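Local structure of aerobactin synthase IucA (Klebsiella pneumoniae subsp. pneumoniae, 5JM8) at residues P37-I42 with H51-Y56. The protein binds ATP and magnesium as an NIS synthetase of aerobactin assembly, probably activating a carboxylate by adenylation for coupling to an amine. Numbering follows the deposited sequence.
Sequences PTQLII and HFRVAY
Gln39 and His51 meet on one face of an antiparallel beta hairpin, whose strands 39-43 and 49-54 lie second and third in a five-stranded sheet near the N-terminus. Leu40 and Phe52 form the hydrogen-bonded pair at its middle, exchanging Leu40 N to Phe52 O and Phe52 N to Leu40 O bonds, both 2.8 Å. Gln39–Arg53 and Ile41–His51 are the non-hydrogen-bonded pairs on either side.

The imidazole of His51 is gripped from two directions. Ile41 runs alongside it, pointing the same way, and lays CG1 over the ring centre, 3.8 Å from the centroid, a CH-pi contact. Ile41 CD1 continues to 3.5 Å from His51 CE1. At the ring edge, the side chain of Gln39 arrives at about a right angle, with the amide plane turned 79° from the imidazole. Because Gln39 CG lies anti to its carbonyl carbon (chi1 -68°) and the chain is extended beyond it, the amide reaches across to the diagonal neighbour His51 with OE1, while Gln39 NE2 lies on the Arg53 side, 3.8 Å from Arg53 CG. The guanidinium of Arg53 is salt-bridged to Glu66 on the next strand.

Around Leu40 and Phe52, on the opposite face, the side-chain contacts are apolar. Val54 CG2 sits 3.7 Å from Leu40 CB, while Ile42 reaches obliquely to the phenyl ring, placing Ile42 CD1 3.6 Å from Phe52 CE2. Phe65 of the neighbouring strand 64-72 and Leu85 of helix 82-96 also meet this phenyl group. On the face of Gln39, Ile41 and His51, His51 ND1 donates to Gln39 OE1 at 3.1 Å, with the oxygen in the ring plane.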
ATOM      1  N   PRO A  37      12.357 -27.236  44.843  1.00 56.49           N
ATOM      2  CA  PRO A  37      11.497 -26.254  44.148  1.00 55.07           C
ATOM      3  C   PRO A  37      10.082 -26.203  44.711  1.00 52.63           C
ATOM      4  O   PRO A  37       9.485 -27.239  44.998  1.00 51.11           O
ATOM      5  CB  PRO A  37      11.473 -26.746  42.694  1.00 57.26           C
ATOM      6  CG  PRO A  37      11.751 -28.199  42.771  1.00 59.13           C
ATOM      7  CD  PRO A  37      12.838 -28.239  43.788  1.00 57.73           C
ATOM      8  N   THR A  38       9.561 -24.992  44.864  1.00 47.23           N
ATOM      9  CA  THR A  38       8.223 -24.781  45.397  1.00 45.82           C
ATOM     10  C   THR A  38       7.154 -25.500  44.585  1.00 42.92           C
ATOM     11  O   THR A  38       7.209 -25.537  43.357  1.00 40.77           O
ATOM     12  CB  THR A  38       7.869 -23.284  45.435  1.00 46.27           C
ATOM     13  OG1 THR A  38       8.825 -22.582  46.238  1.00 46.91           O
ATOM     14  CG2 THR A  38       6.479 -23.080  46.010  1.00 46.87           C
ATOM     15  N   GLN A  39       6.178 -26.065  45.284  1.00 39.30           N
ATOM     16  CA  GLN A  39       5.076 -26.770  44.641  1.00 36.23           C
ATOM     17  C   GLN A  39       3.748 -26.319  45.232  1.00 36.94           C
ATOM     18  O   GLN A  39       3.648 -26.068  46.433  1.00 40.40           O
ATOM     19  CB  GLN A  39       5.231 -28.285  44.798  1.00 34.83           C
ATOM     20  CG  GLN A  39       6.409 -28.877  44.038  1.00 38.09           C
ATOM     21  CD  GLN A  39       6.445 -30.390  44.117  1.00 45.65           C
ATOM     22  OE1 GLN A  39       5.775 -30.993  44.954  1.00 52.01           O
ATOM     23  NE2 GLN A  39       7.227 -31.013  43.240  1.00 45.25           N
ATOM     24  N   LEU A  40       2.733 -26.209  44.381  1.00 37.07           N
ATOM     25  CA  LEU A  40       1.390 -25.868  44.830  1.00 34.40           C
ATOM     26  C   LEU A  40       0.578 -27.144  45.013  1.00 34.32           C
ATOM     27  O   LEU A  40       0.558 -28.011  44.137  1.00 35.36           O
ATOM     28  CB  LEU A  40       0.707 -24.926  43.837  1.00 30.20           C
ATOM     29  CG  LEU A  40      -0.629 -24.345  44.306  1.00 27.16           C
ATOM     30  CD1 LEU A  40      -0.762 -22.893  43.872  1.00 28.36           C
ATOM     31  CD2 LEU A  40      -1.791 -25.171  43.777  1.00 25.55           C
ATOM     32  N   ILE A  41      -0.091 -27.248  46.156  1.00 32.25           N
ATOM     33  CA  ILE A  41      -0.790 -28.467  46.530  1.00 32.70           C
ATOM     34  C   ILE A  41      -2.298 -28.252  46.593  1.00 34.17           C
ATOM     35  O   ILE A  41      -2.776 -27.295  47.204  1.00 36.42           O
ATOM     36  CB  ILE A  41      -0.284 -28.994  47.892  1.00 33.67           C
ATOM     37  CG1 ILE A  41       1.202 -29.350  47.791  1.00 34.76           C
ATOM     38  CG2 ILE A  41      -1.086 -30.217  48.338  1.00 32.84           C
ATOM     39  CD1 ILE A  41       1.875 -29.594  49.124  1.00 35.27           C
ATOM     40  N   ILE A  42      -3.033 -29.153  45.948  1.00 32.09           N
ATOM     41  CA  ILE A  42      -4.489 -29.177  46.023  1.00 29.34           C
ATOM     42  C   ILE A  42      -4.922 -30.503  46.641  1.00 33.52           C
ATOM     43  O   ILE A  42      -4.916 -31.531  45.966  1.00 28.98           O
ATOM     44  CB  ILE A  42      -5.142 -29.011  44.640  1.00 27.02           C
ATOM     45  CG1 ILE A  42      -4.689 -27.696  43.996  1.00 27.36           C
ATOM     46  CG2 ILE A  42      -6.663 -29.059  44.771  1.00 27.30           C
ATOM     47  CD1 ILE A  42      -5.137 -27.509  42.561  1.00 26.54           C
ATOM     48  N   HIS A  51       0.266 -32.425  43.410  1.00 31.95           N
ATOM     49  CA  HIS A  51       1.418 -31.537  43.542  1.00 30.45           C
ATOM     50  C   HIS A  51       1.841 -30.924  42.210  1.00 30.73           C
ATOM     51  O   HIS A  51       2.311 -31.629  41.318  1.00 31.73           O
ATOM     52  CB  HIS A  51       2.594 -32.300  44.143  1.00 29.38           C
ATOM     53  CG  HIS A  51       2.443 -32.603  45.601  1.00 33.34           C
ATOM     54  ND1 HIS A  51       3.407 -32.270  46.523  1.00 33.51           N
ATOM     55  CD2 HIS A  51       1.441 -33.196  46.296  1.00 33.57           C
ATOM     56  CE1 HIS A  51       3.013 -32.649  47.726  1.00 33.48           C
ATOM     57  NE2 HIS A  51       1.824 -33.213  47.617  1.00 34.48           N
ATOM     58  N   PHE A  52       1.686 -29.607  42.095  1.00 30.01           N
ATOM     59  CA  PHE A  52       2.037 -28.879  40.878  1.00 29.28           C
ATOM     60  C   PHE A  52       3.337 -28.097  41.037  1.00 32.37           C
ATOM     61  O   PHE A  52       3.437 -27.212  41.886  1.00 35.37           O
ATOM     62  CB  PHE A  52       0.911 -27.916  40.490  1.00 28.40           C
ATOM     63  CG  PHE A  52      -0.387 -28.599  40.163  1.00 30.00           C
ATOM     64  CD1 PHE A  52      -0.615 -29.108  38.896  1.00 29.02           C
ATOM     65  CD2 PHE A  52      -1.378 -28.730  41.121  1.00 32.38           C
ATOM     66  CE1 PHE A  52      -1.809 -29.735  38.591  1.00 29.94           C
ATOM     67  CE2 PHE A  52      -2.574 -29.357  40.819  1.00 34.11           C
ATOM     68  CZ  PHE A  52      -2.789 -29.860  39.554  1.00 31.89           C
ATOM     69  N   ARG A  53       4.327 -28.418  40.209  1.00 33.95           N
ATOM     70  CA  ARG A  53       5.571 -27.660  40.180  1.00 35.14           C
ATOM     71  C   ARG A  53       5.284 -26.246  39.693  1.00 37.42           C
ATOM     72  O   ARG A  53       4.727 -26.060  38.613  1.00 38.47           O
ATOM     73  CB  ARG A  53       6.603 -28.335  39.274  1.00 34.87           C
ATOM     74  CG  ARG A  53       7.005 -29.729  39.715  1.00 36.15           C
ATOM     75  CD  ARG A  53       7.944 -30.373  38.708  1.00 40.86           C
ATOM     76  NE  ARG A  53       9.194 -29.629  38.574  1.00 45.12           N
ATOM     77  CZ  ARG A  53      10.140 -29.903  37.682  1.00 46.33           C
ATOM     78  NH1 ARG A  53       9.987 -30.907  36.828  1.00 45.02           N
ATOM     79  NH2 ARG A  53      11.242 -29.166  37.641  1.00 47.47           N
ATOM     80  N   VAL A  54       5.660 -25.257  40.497  1.00 34.65           N
ATOM     81  CA  VAL A  54       5.389 -23.859  40.179  1.00 31.07           C
ATOM     82  C   VAL A  54       6.599 -23.180  39.541  1.00 28.34           C
ATOM     83  O   VAL A  54       7.644 -23.029  40.174  1.00 29.74           O
ATOM     84  CB  VAL A  54       4.981 -23.075  41.439  1.00 30.87           C
ATOM     85  CG1 VAL A  54       4.668 -21.628  41.093  1.00 29.77           C
ATOM     86  CG2 VAL A  54       3.779 -23.731  42.107  1.00 30.41           C
ATOM     87  N   ALA A  55       6.443 -22.772  38.284  1.00 25.74           N
ATOM     88  CA  ALA A  55       7.489 -22.046  37.571  1.00 23.40           C
ATOM     89  C   ALA A  55       7.386 -20.549  37.850  1.00 24.44           C
ATOM     90  O   ALA A  55       8.401 -19.861  37.973  1.00 29.73           O
ATOM     91  CB  ALA A  55       7.399 -22.316  36.077  1.00 20.47           C
ATOM     92  N   TYR A  56       6.153 -20.055  37.941  1.00 20.81           N
ATOM     93  CA  TYR A  56       5.902 -18.666  38.312  1.00 19.65           C
ATOM     94  C   TYR A  56       4.696 -18.547  39.231  1.00 19.88           C
ATOM     95  O   TYR A  56       3.591 -18.957  38.876  1.00 20.98           O
ATOM     96  CB  TYR A  56       5.685 -17.806  37.068  1.00 18.71           C
ATOM     97  CG  TYR A  56       5.335 -16.368  37.379  1.00 22.11           C
ATOM     98  CD1 TYR A  56       6.294 -15.491  37.866  1.00 21.39           C
ATOM     99  CD2 TYR A  56       4.046 -15.886  37.183  1.00 21.00           C
ATOM    100  CE1 TYR A  56       5.980 -14.176  38.151  1.00 21.50           C
ATOM    101  CE2 TYR A  56       3.725 -14.569  37.464  1.00 17.84           C
ATOM    102  CZ  TYR A  56       4.695 -13.721  37.947  1.00 21.96           C
ATOM    103  OH  TYR A  56       4.383 -12.414  38.232  1.00 17.74           O
TER